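Local coordinates for protein dicer Related Helicase (Caenorhabditis elegans, PDB 6M6S) that probably hydrolyses ATP as an RNA helicase of the RIG-I-like receptor subfamily and, through this C-terminal domain, binds double-stranded RNA bearing a 5'-triphosphate, at residues 27-32 with 113-118; 78-83 with 87-92; 95-100 with 109-114. All blocks are in the same frame, centred on the assembly; numbering follows the deposited sequence. Where two conformers were deposited one is given.

Contact 1: 27-32 with 113-118; sequences IKKVFS and DVEQDL. With nucleotides of chain C; nucleotides of chain D.
Lys29, on strand 27-30, reaches across to Glu115 on helix 111-117, and this one pair ties the small mixed sheet holding that strand to the helix at the surface of the RIG-I-type C-terminal domain. The CB of Lys29 starts off toward the helix, and a chi1 of -56° sets CG opposite the carbonyl carbon. CB and CG meet nothing on the helix segment; elsewhere the lysine side chain packs on Tyr34 and Ile121. Lys29 CD is the first atom to near the carboxylate, 3.9 Å from Glu115 OE2. A bend at chi3, -81°, then brings Lys29 CE to 3.5 Å from Glu115 OE2. Lys29 NZ finishes the approach with a salt-bridging hydrogen bond to Glu115 OE2 of 2.8 Å, entering on the syn side and 19° out of the carboxylate plane. Glu115 OE1 is hydrogen-bonded to the hydroxyl of Tyr34, so both carboxylate oxygens have a partner, which probably limits its rotation. Just past the strand, the backbone also contacts the RNA: N2 of G2 of chain D gives a hydrogen bond of 3.1 Å to Phe31 O, and O2' of the same nucleotide gives one of 2.6 Å to Ser32 O. The Phe31 ring lays one face over the sugar of C12 of chain C. The salt bridge thus probably offsets the lysine charge beside a loop that meets the RNA through two carbonyls and an aromatic face.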
# COMPACT_ATOMS: atom_id res chain seq x y z
N ILE B 27 -2.02 -5.59 -18.16
CA ILE B 27 -1.14 -4.52 -17.78
C ILE B 27 0.24 -4.85 -18.33
O ILE B 27 0.74 -5.97 -18.15
CB ILE B 27 -0.97 -4.45 -16.26
CG1 ILE B 27 -2.34 -4.23 -15.60
CG2 ILE B 27 0.00 -3.31 -15.84
CD1 ILE B 27 -3.08 -2.93 -15.97
N LYS B 28 0.86 -3.90 -19.03
CA LYS B 28 2.18 -4.15 -19.63
C LYS B 28 2.94 -2.84 -19.44
O LYS B 28 2.30 -1.76 -19.37
CB LYS B 28 2.06 -4.42 -21.13
CG LYS B 28 1.34 -5.75 -21.38
CD LYS B 28 0.71 -5.73 -22.70
CE LYS B 28 -0.41 -6.73 -22.75
NZ LYS B 28 0.11 -8.09 -22.89
N LYS B 29 4.27 -2.92 -19.26
CA LYS B 29 5.08 -1.74 -18.96
C LYS B 29 5.73 -1.13 -20.18
O LYS B 29 6.27 -1.85 -21.05
CB LYS B 29 6.26 -2.14 -18.08
CG LYS B 29 5.91 -2.83 -16.82
CD LYS B 29 7.22 -3.17 -16.05
CE LYS B 29 7.93 -4.40 -16.53
NZ LYS B 29 8.89 -4.77 -15.47
N VAL B 30 5.78 0.20 -20.21
CA VAL B 30 6.60 0.90 -21.17
C VAL B 30 7.54 1.79 -20.36
O VAL B 30 7.11 2.81 -19.81
CB VAL B 30 5.74 1.74 -22.10
CG1 VAL B 30 6.65 2.46 -23.12
CG2 VAL B 30 4.71 0.83 -22.78
N PHE B 31 8.81 1.42 -20.28
CA PHE B 31 9.77 2.18 -19.46
C PHE B 31 9.20 2.57 -18.09
O PHE B 31 9.17 3.76 -17.68
CB PHE B 31 10.24 3.42 -20.22
CG PHE B 31 11.08 3.08 -21.43
CD1 PHE B 31 12.42 2.77 -21.26
CD2 PHE B 31 10.54 3.09 -22.70
CE1 PHE B 31 13.23 2.47 -22.38
CE2 PHE B 31 11.33 2.79 -23.82
CZ PHE B 31 12.68 2.48 -23.65
N SER B 32 8.75 1.55 -17.40
CA SER B 32 8.23 1.69 -16.05
C SER B 32 6.96 2.51 -15.91
O SER B 32 6.59 2.87 -14.79
CB SER B 32 9.31 2.15 -15.07
OG SER B 32 10.44 1.28 -15.14
N ASP B 113 5.61 -3.27 -6.32
CA ASP B 113 5.29 -4.28 -5.29
C ASP B 113 4.26 -5.28 -5.88
O ASP B 113 4.28 -6.46 -5.49
CB ASP B 113 4.65 -3.67 -4.04
CG ASP B 113 5.63 -2.86 -3.20
OD1 ASP B 113 6.79 -3.29 -3.08
OD2 ASP B 113 5.23 -1.80 -2.68
N VAL B 114 3.48 -4.82 -6.83
CA VAL B 114 2.54 -5.68 -7.56
C VAL B 114 3.31 -6.77 -8.30
O VAL B 114 2.94 -7.95 -8.25
CB VAL B 114 1.67 -4.87 -8.53
CG1 VAL B 114 0.75 -5.78 -9.32
CG2 VAL B 114 0.81 -3.82 -7.76
N GLU B 115 4.39 -6.38 -9.01
CA GLU B 115 5.27 -7.39 -9.68
C GLU B 115 5.90 -8.39 -8.77
O GLU B 115 6.08 -9.58 -9.10
CB GLU B 115 6.41 -6.68 -10.44
CG GLU B 115 5.93 -5.84 -11.54
CD GLU B 115 7.07 -5.27 -12.44
OE1 GLU B 115 7.55 -4.16 -12.17
OE2 GLU B 115 7.50 -5.96 -13.38
N GLN B 116 6.34 -7.92 -7.62
CA GLN B 116 7.00 -8.76 -6.68
C GLN B 116 6.08 -9.74 -5.97
O GLN B 116 6.47 -10.86 -5.68
CB GLN B 116 7.69 -7.88 -5.63
CG GLN B 116 8.71 -8.61 -4.82
CD GLN B 116 9.53 -7.68 -3.91
OE1 GLN B 116 9.62 -6.48 -4.16
NE2 GLN B 116 10.11 -8.25 -2.86
N ASP B 117 4.86 -9.29 -5.66
CA ASP B 117 4.06 -10.04 -4.70
C ASP B 117 2.92 -10.77 -5.45
O ASP B 117 2.52 -11.88 -5.06
CB ASP B 117 3.41 -9.05 -3.75
CG ASP B 117 4.43 -8.37 -2.79
OD1 ASP B 117 5.59 -8.82 -2.73
OD2 ASP B 117 4.04 -7.39 -2.11
N LEU B 118 2.43 -10.19 -6.54
CA LEU B 118 1.13 -10.66 -7.05
C LEU B 118 1.23 -11.32 -8.42
O LEU B 118 0.81 -12.47 -8.61
CB LEU B 118 0.09 -9.52 -7.11
CG LEU B 118 -0.19 -8.77 -5.77
CD1 LEU B 118 -1.29 -7.70 -5.92
CD2 LEU B 118 -0.60 -9.80 -4.68
P C C 12 15.10 8.14 -22.25
OP1 C C 12 15.42 7.60 -23.60
OP2 C C 12 15.41 9.56 -21.99
O5' C C 12 13.57 7.85 -21.91
C5' C C 12 12.97 6.62 -22.26
C4' C C 12 11.54 6.55 -21.81
O4' C C 12 11.45 6.79 -20.39
C3' C C 12 10.58 7.57 -22.38
O3' C C 12 10.20 7.27 -23.71
C2' C C 12 9.43 7.48 -21.41
O2' C C 12 8.64 6.33 -21.70
C1' C C 12 10.16 7.27 -20.08
N1 C C 12 10.27 8.55 -19.34
C2 C C 12 9.20 8.92 -18.54
O2 C C 12 8.24 8.13 -18.44
N3 C C 12 9.27 10.09 -17.86
C4 C C 12 10.32 10.88 -18.02
N4 C C 12 10.33 12.03 -17.34
C5 C C 12 11.43 10.54 -18.84
C6 C C 12 11.35 9.37 -19.49
P C D 3 4.43 4.64 -9.69
OP1 C D 3 3.74 3.38 -9.29
OP2 C D 3 4.53 5.93 -8.96
O5' C D 3 5.95 4.17 -9.93
C5' C D 3 6.26 2.95 -10.58
C4' C D 3 7.69 2.90 -11.07
O4' C D 3 7.91 3.95 -12.05
C3' C D 3 8.79 3.17 -10.05
O3' C D 3 9.01 2.14 -9.10
C2' C D 3 9.97 3.48 -10.96
O2' C D 3 10.48 2.31 -11.59
C1' C D 3 9.28 4.32 -12.04
N1 C D 3 9.39 5.76 -11.73
C2 C D 3 10.57 6.40 -12.11
O2 C D 3 11.44 5.76 -12.71
N3 C D 3 10.72 7.72 -11.80
C4 C D 3 9.78 8.39 -11.15
N4 C D 3 10.00 9.69 -10.89
C5 C D 3 8.57 7.76 -10.74
C6 C D 3 8.42 6.45 -11.03
P G D 2 2.26 9.68 -10.40
OP1 G D 2 1.47 8.95 -9.36
OP2 G D 2 3.25 10.69 -9.88
O5' G D 2 3.01 8.52 -11.20
C5' G D 2 2.26 7.55 -11.91
C4' G D 2 3.18 6.63 -12.67
O4' G D 2 3.82 7.36 -13.73
C3' G D 2 4.34 6.03 -11.89
O3' G D 2 3.93 4.89 -11.18
C2' G D 2 5.30 5.66 -13.01
O2' G D 2 4.84 4.47 -13.64
C1' G D 2 5.10 6.82 -13.98
N9 G D 2 6.06 7.91 -13.79
C8 G D 2 5.85 9.13 -13.14
N7 G D 2 6.90 9.92 -13.19
C5 G D 2 7.84 9.18 -13.92
C6 G D 2 9.17 9.49 -14.32
O6 G D 2 9.79 10.52 -14.09
N1 G D 2 9.77 8.47 -15.04
C2 G D 2 9.16 7.27 -15.37
N2 G D 2 9.88 6.39 -16.10
N3 G D 2 7.92 6.98 -15.01
C4 G D 2 7.33 7.96 -14.30

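Contact 2: 78-83 with 87-92; sequences RAYKIR and LPQLSV. With nucleotides of chain D.
An antiparallel beta hairpin, made of strands 75-82 and 85-90, two neighbouring strands of a four-stranded antiparallel sheet in the RIG-I-type C-terminal domain, brings residues 78-82 against 87-89. The strands run at 139° to each other, well twisted from strict antiparallel. Arg78 and Gln89 form a hydrogen-bonded pair, with Arg78 N giving to Gln89 O at 3.1 Å and Gln89 N giving to Arg78 O at 2.8 Å. Tyr80 and Leu87 repeat the pattern, Tyr80 N to Leu87 O and Leu87 N to Tyr80 O both measuring 2.9 Å. Between them lies the non-hydrogen-bonded pair of Ala79 and Pro88, where Ala79 CA makes a CH...O contact of 3.4 Å to Leu87 O. Tyr80 and Gln89 share the face turned to the RNA. Ring and amide planes stand 52° apart, and Tyr80 CE1 lies 3.4 Å from Gln89 CD. The tyrosine OH, Gln89 OE1 and Arg78 NH1 all hydrogen-bond to a bound group that is probably the triphosphorylated 5' end of the RNA. Replacing Tyr80 with an alanine would probably open a gap beside the Gln89 amide, leaving it less firmly placed, and cost the bound group the hydrogen bond from the tyrosine hydroxyl. Further along, Ile82 CB and Leu87 CD1 pack 4.2 Å apart, and both residues touch Phe129 of helix 126-132. On the RNA side, Gln89 OE1 comes within 3.4 Å of C5' of G2 of chain D.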
# COMPACT_ATOMS: atom_id res chain seq x y z
N ARG B 78 -4.31 8.50 -15.22
CA ARG B 78 -4.15 9.48 -16.27
C ARG B 78 -4.02 8.74 -17.56
O ARG B 78 -3.40 7.66 -17.61
CB ARG B 78 -2.88 10.27 -16.01
CG ARG B 78 -2.70 11.42 -16.92
CD ARG B 78 -1.64 12.36 -16.31
NE ARG B 78 -1.65 13.56 -17.08
CZ ARG B 78 -0.91 14.62 -16.82
NH1 ARG B 78 -0.09 14.65 -15.76
NH2 ARG B 78 -1.02 15.66 -17.63
N ALA B 79 -4.55 9.30 -18.65
CA ALA B 79 -4.32 8.67 -19.95
C ALA B 79 -3.07 9.28 -20.58
O ALA B 79 -2.71 10.44 -20.29
CB ALA B 79 -5.54 8.92 -20.88
N TYR B 80 -2.38 8.49 -21.42
CA TYR B 80 -1.19 8.95 -22.10
C TYR B 80 -1.35 8.66 -23.58
O TYR B 80 -2.17 7.81 -23.98
CB TYR B 80 0.03 8.13 -21.65
CG TYR B 80 0.62 8.45 -20.27
CD1 TYR B 80 -0.10 8.19 -19.12
CD2 TYR B 80 1.92 8.94 -20.15
CE1 TYR B 80 0.43 8.44 -17.85
CE2 TYR B 80 2.48 9.17 -18.88
CZ TYR B 80 1.72 8.93 -17.76
OH TYR B 80 2.28 9.12 -16.51
N LYS B 81 -0.56 9.36 -24.40
CA LYS B 81 -0.33 8.95 -25.80
C LYS B 81 1.08 8.39 -25.87
O LYS B 81 2.06 9.13 -25.61
CB LYS B 81 -0.46 10.15 -26.74
CG LYS B 81 -0.58 9.78 -28.20
CD LYS B 81 -0.48 11.09 -29.07
CE LYS B 81 -1.09 10.94 -30.41
NZ LYS B 81 -1.52 12.29 -30.95
N ILE B 82 1.19 7.09 -26.14
CA ILE B 82 2.49 6.42 -26.13
C ILE B 82 2.68 5.82 -27.50
O ILE B 82 1.83 5.02 -27.93
CB ILE B 82 2.53 5.34 -25.07
CG1 ILE B 82 2.38 5.96 -23.66
CG2 ILE B 82 3.84 4.50 -25.18
CD1 ILE B 82 2.81 5.08 -22.62
N ARG B 83 3.73 6.23 -28.21
CA ARG B 83 3.99 5.77 -29.57
C ARG B 83 2.73 5.98 -30.44
O ARG B 83 2.36 5.12 -31.25
CB ARG B 83 4.44 4.31 -29.60
CG ARG B 83 5.60 3.96 -28.69
CD ARG B 83 6.73 3.21 -29.42
NE ARG B 83 6.72 1.74 -29.31
CZ ARG B 83 7.25 1.04 -28.29
NH1 ARG B 83 7.81 1.65 -27.25
NH2 ARG B 83 7.20 -0.30 -28.31
N LEU B 87 -3.54 5.26 -24.20
CA LEU B 87 -3.57 4.18 -23.21
C LEU B 87 -3.85 4.73 -21.84
O LEU B 87 -3.28 5.76 -21.46
CB LEU B 87 -2.20 3.49 -23.16
CG LEU B 87 -1.66 2.84 -24.43
CD1 LEU B 87 -0.21 2.32 -24.20
CD2 LEU B 87 -2.55 1.64 -24.83
N PRO B 88 -4.66 4.04 -21.03
CA PRO B 88 -4.88 4.44 -19.64
C PRO B 88 -3.72 3.97 -18.76
O PRO B 88 -3.15 2.89 -18.98
CB PRO B 88 -6.14 3.69 -19.22
CG PRO B 88 -6.69 3.07 -20.48
CD PRO B 88 -5.60 2.99 -21.53
N GLN B 89 -3.34 4.82 -17.82
CA GLN B 89 -2.45 4.41 -16.72
C GLN B 89 -3.21 4.47 -15.42
O GLN B 89 -3.51 5.55 -14.87
CB GLN B 89 -1.28 5.38 -16.68
CG GLN B 89 -0.16 4.91 -15.68
CD GLN B 89 0.81 6.03 -15.48
OE1 GLN B 89 0.53 7.01 -14.76
NE2 GLN B 89 1.95 5.95 -16.17
N LEU B 90 -3.60 3.30 -14.93
CA LEU B 90 -4.28 3.27 -13.64
C LEU B 90 -3.25 3.43 -12.52
O LEU B 90 -2.19 2.82 -12.57
CB LEU B 90 -5.02 1.97 -13.48
CG LEU B 90 -6.18 1.74 -14.45
CD1 LEU B 90 -6.67 0.28 -14.42
CD2 LEU B 90 -7.31 2.77 -14.04
N SER B 91 -3.54 4.26 -11.52
CA SER B 91 -2.61 4.51 -10.41
C SER B 91 -2.75 3.33 -9.42
O SER B 91 -3.90 2.98 -9.07
CB SER B 91 -3.05 5.75 -9.67
OG SER B 91 -2.25 5.89 -8.48
N VAL B 92 -1.64 2.77 -8.91
CA VAL B 92 -1.81 1.70 -7.90
C VAL B 92 -2.54 2.18 -6.68
O VAL B 92 -3.18 1.40 -5.98
CB VAL B 92 -0.50 1.15 -7.31
CG1 VAL B 92 0.01 -0.00 -8.11
CG2 VAL B 92 0.55 2.25 -7.06
P G D 2 2.26 9.68 -10.40
OP1 G D 2 1.47 8.95 -9.36
OP2 G D 2 3.25 10.69 -9.88
O5' G D 2 3.01 8.52 -11.20
C5' G D 2 2.26 7.55 -11.91
C4' G D 2 3.18 6.63 -12.67
O4' G D 2 3.82 7.36 -13.73
C3' G D 2 4.34 6.03 -11.89
O3' G D 2 3.93 4.89 -11.18
C2' G D 2 5.30 5.66 -13.01
O2' G D 2 4.84 4.47 -13.64
C1' G D 2 5.10 6.82 -13.98
N9 G D 2 6.06 7.91 -13.79
C8 G D 2 5.85 9.13 -13.14
N7 G D 2 6.90 9.92 -13.19
C5 G D 2 7.84 9.18 -13.92
C6 G D 2 9.17 9.49 -14.32
O6 G D 2 9.79 10.52 -14.09
N1 G D 2 9.77 8.47 -15.04
C2 G D 2 9.16 7.27 -15.37
N2 G D 2 9.88 6.39 -16.10
N3 G D 2 7.92 6.98 -15.01
C4 G D 2 7.33 7.96 -14.30

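Contact 3: 95-100 with 109-114; sequences LTFVQE and AKWSDV. With nucleotides of chain D.
Phe97 and Val114 mark the nearest approach of the two backbones, their CA atoms 8.9 Å apart, so strand 95-99 meets the first turn of helix 111-117 through side chains. Lys110 holds the N-cap position, its carbonyl taking the amide of Asp113. The aromatic pair is an offset edge-to-face stack: the rim of Phe97 turns toward the face of the six-membered ring of Trp111, with centroids 5.8 Å apart and planes at 79°. Phe97 CZ also touches Val114 CG2 at 3.6 Å, the two side chains crossing at about a right angle. Leu95 adds its CD1, 3.8 Å from Trp111 CZ2. The indole is fixed from elsewhere too: its NE1 hydrogen-bonds to Leu90 O, and Tyr34 stacks on its ring. The start of the helix also meets the RNA backbone. Ser112 has its OG tucked between the backbone N and carbonyl carbon, chi1 48°, from where it gives a 2.7 Å hydrogen bond to OP1 of G4 of chain D, while the Lys110 chain passes the same oxygen. A hydrophobic core on one side and phosphate binding on the other make this helix start a piece of the RNA-binding surface of the zinc-containing RIG-I-type C-terminal domain.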
# COMPACT_ATOMS: atom_id res chain seq x y z
N LEU B 95 -6.38 1.44 -6.79
CA LEU B 95 -6.73 0.04 -7.12
C LEU B 95 -6.74 -0.90 -5.92
O LEU B 95 -5.93 -0.79 -4.98
CB LEU B 95 -5.74 -0.53 -8.11
CG LEU B 95 -5.74 0.16 -9.49
CD1 LEU B 95 -4.70 -0.54 -10.33
CD2 LEU B 95 -7.13 0.11 -10.15
N THR B 96 -7.69 -1.84 -5.98
CA THR B 96 -7.64 -3.03 -5.14
C THR B 96 -7.46 -4.18 -6.11
O THR B 96 -8.18 -4.29 -7.13
CB THR B 96 -8.91 -3.18 -4.34
OG1 THR B 96 -8.98 -2.10 -3.39
CG2 THR B 96 -8.87 -4.44 -3.47
N PHE B 97 -6.51 -5.09 -5.83
CA PHE B 97 -6.32 -6.28 -6.64
C PHE B 97 -7.05 -7.45 -6.00
O PHE B 97 -6.92 -7.67 -4.79
CB PHE B 97 -4.83 -6.60 -6.74
CG PHE B 97 -4.05 -5.49 -7.39
CD1 PHE B 97 -3.88 -5.46 -8.75
CD2 PHE B 97 -3.51 -4.49 -6.62
CE1 PHE B 97 -3.16 -4.41 -9.32
CE2 PHE B 97 -2.81 -3.43 -7.19
CZ PHE B 97 -2.63 -3.44 -8.57
N VAL B 98 -7.88 -8.15 -6.79
CA VAL B 98 -8.65 -9.24 -6.17
C VAL B 98 -8.32 -10.55 -6.87
O VAL B 98 -8.38 -10.62 -8.12
CB VAL B 98 -10.14 -8.96 -6.30
CG1 VAL B 98 -10.95 -10.22 -5.92
CG2 VAL B 98 -10.52 -7.68 -5.53
N GLN B 99 -8.01 -11.60 -6.10
CA GLN B 99 -7.88 -12.95 -6.66
C GLN B 99 -9.18 -13.66 -6.34
O GLN B 99 -9.42 -14.09 -5.22
CB GLN B 99 -6.70 -13.70 -6.04
CG GLN B 99 -6.01 -14.62 -7.06
CD GLN B 99 -6.97 -15.67 -7.65
OE1 GLN B 99 -7.64 -16.38 -6.91
NE2 GLN B 99 -7.05 -15.75 -8.98
N GLU B 100 -10.05 -13.81 -7.34
CA GLU B 100 -11.37 -14.43 -7.15
C GLU B 100 -11.38 -15.83 -6.55
O GLU B 100 -12.21 -16.15 -5.70
CB GLU B 100 -12.12 -14.45 -8.51
CG GLU B 100 -11.40 -15.25 -9.60
CD GLU B 100 -10.51 -14.40 -10.52
OE1 GLU B 100 -10.70 -14.50 -11.77
OE2 GLU B 100 -9.62 -13.65 -10.01
N ALA B 109 1.51 -0.28 -2.56
CA ALA B 109 2.01 1.09 -2.53
C ALA B 109 2.64 1.48 -3.88
O ALA B 109 2.52 2.62 -4.29
CB ALA B 109 3.01 1.21 -1.42
N LYS B 110 3.22 0.52 -4.58
CA LYS B 110 3.87 0.83 -5.85
C LYS B 110 3.59 -0.28 -6.86
O LYS B 110 3.50 -1.43 -6.42
CB LYS B 110 5.38 0.79 -5.64
CG LYS B 110 5.93 1.51 -4.39
CD LYS B 110 7.42 1.81 -4.53
CE LYS B 110 8.30 0.84 -3.74
NZ LYS B 110 9.56 1.53 -3.29
N TRP B 111 3.52 0.07 -8.16
CA TRP B 111 3.40 -0.93 -9.24
C TRP B 111 4.51 -1.96 -9.07
O TRP B 111 4.34 -3.15 -9.34
CB TRP B 111 3.35 -0.32 -10.68
CG TRP B 111 1.99 0.05 -11.13
CD1 TRP B 111 1.51 1.29 -11.34
CD2 TRP B 111 0.95 -0.85 -11.43
NE1 TRP B 111 0.19 1.22 -11.74
CE2 TRP B 111 -0.17 -0.09 -11.83
CE3 TRP B 111 0.85 -2.24 -11.40
CZ2 TRP B 111 -1.38 -0.66 -12.18
CZ3 TRP B 111 -0.32 -2.80 -11.79
CH2 TRP B 111 -1.45 -2.00 -12.16
N SER B 112 5.66 -1.52 -8.60
CA SER B 112 6.76 -2.44 -8.34
C SER B 112 6.48 -3.54 -7.30
O SER B 112 7.04 -4.63 -7.40
CB SER B 112 8.01 -1.65 -8.00
OG SER B 112 7.70 -0.67 -7.03
N ASP B 113 5.61 -3.27 -6.32
CA ASP B 113 5.29 -4.28 -5.29
C ASP B 113 4.26 -5.28 -5.88
O ASP B 113 4.28 -6.46 -5.49
CB ASP B 113 4.65 -3.67 -4.04
CG ASP B 113 5.63 -2.86 -3.20
OD1 ASP B 113 6.79 -3.29 -3.08
OD2 ASP B 113 5.23 -1.80 -2.68
N VAL B 114 3.48 -4.82 -6.83
CA VAL B 114 2.54 -5.68 -7.56
C VAL B 114 3.31 -6.77 -8.30
O VAL B 114 2.94 -7.95 -8.25
CB VAL B 114 1.67 -4.87 -8.53
CG1 VAL B 114 0.75 -5.78 -9.32
CG2 VAL B 114 0.81 -3.82 -7.76
P G D 4 9.69 2.52 -7.70
OP1 G D 4 9.55 1.28 -6.89
OP2 G D 4 9.20 3.84 -7.22
O5' G D 4 11.23 2.78 -8.03
C5' G D 4 11.99 1.81 -8.70
C4' G D 4 13.36 2.34 -9.01
O4' G D 4 13.30 3.40 -10.01
C3' G D 4 14.10 2.97 -7.86
O3' G D 4 14.65 1.98 -7.03
C2' G D 4 15.13 3.83 -8.58
O2' G D 4 16.12 3.00 -9.17
C1' G D 4 14.29 4.36 -9.73
N9 G D 4 13.62 5.63 -9.41
C8 G D 4 12.32 5.83 -8.97
N7 G D 4 12.08 7.10 -8.78
C5 G D 4 13.26 7.76 -9.13
C6 G D 4 13.59 9.14 -9.14
O6 G D 4 12.87 10.12 -8.84
N1 G D 4 14.93 9.33 -9.54
C2 G D 4 15.82 8.34 -9.89
N2 G D 4 17.06 8.71 -10.25
N3 G D 4 15.49 7.05 -9.90
C4 G D 4 14.22 6.85 -9.50
P C D 3 4.43 4.64 -9.69
OP1 C D 3 3.74 3.38 -9.29
OP2 C D 3 4.53 5.93 -8.96
O5' C D 3 5.95 4.17 -9.93
C5' C D 3 6.26 2.95 -10.58
C4' C D 3 7.69 2.90 -11.07
O4' C D 3 7.91 3.95 -12.05
C3' C D 3 8.79 3.17 -10.05
O3' C D 3 9.01 2.14 -9.10
C2' C D 3 9.97 3.48 -10.96
O2' C D 3 10.48 2.31 -11.59
C1' C D 3 9.28 4.32 -12.04
N1 C D 3 9.39 5.76 -11.73
C2 C D 3 10.57 6.40 -12.11
O2 C D 3 11.44 5.76 -12.71
N3 C D 3 10.72 7.72 -11.80
C4 C D 3 9.78 8.39 -11.15
N4 C D 3 10.00 9.69 -10.89
C5 C D 3 8.57 7.76 -10.74
C6 C D 3 8.42 6.45 -11.03

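How the contacts relate
From the N terminus, 27-32 comes first, and its partner 113-118 closes a loop of 80 residues as contact 1. Nested inside it is contact 2, whose segments 78-83 and 87-92 are separated by only three residues, the tight connection of the hairpin. The chain then runs on to 95-100, which closes contact 3 on 109-114; contacts 1 and 3 therefore end on the same helix and share Asp113 and Val114. Further packing ties them together: Val30 CG1 lies 4.0 Å from Ile82 CG2, and Leu118 CD1 3.8 Å from Phe97 CB. Helix 111-117 is thus tied to strand 27-30, to strand 95-99 and, through Val92, to the end of the hairpin segment, close to the bound RNA.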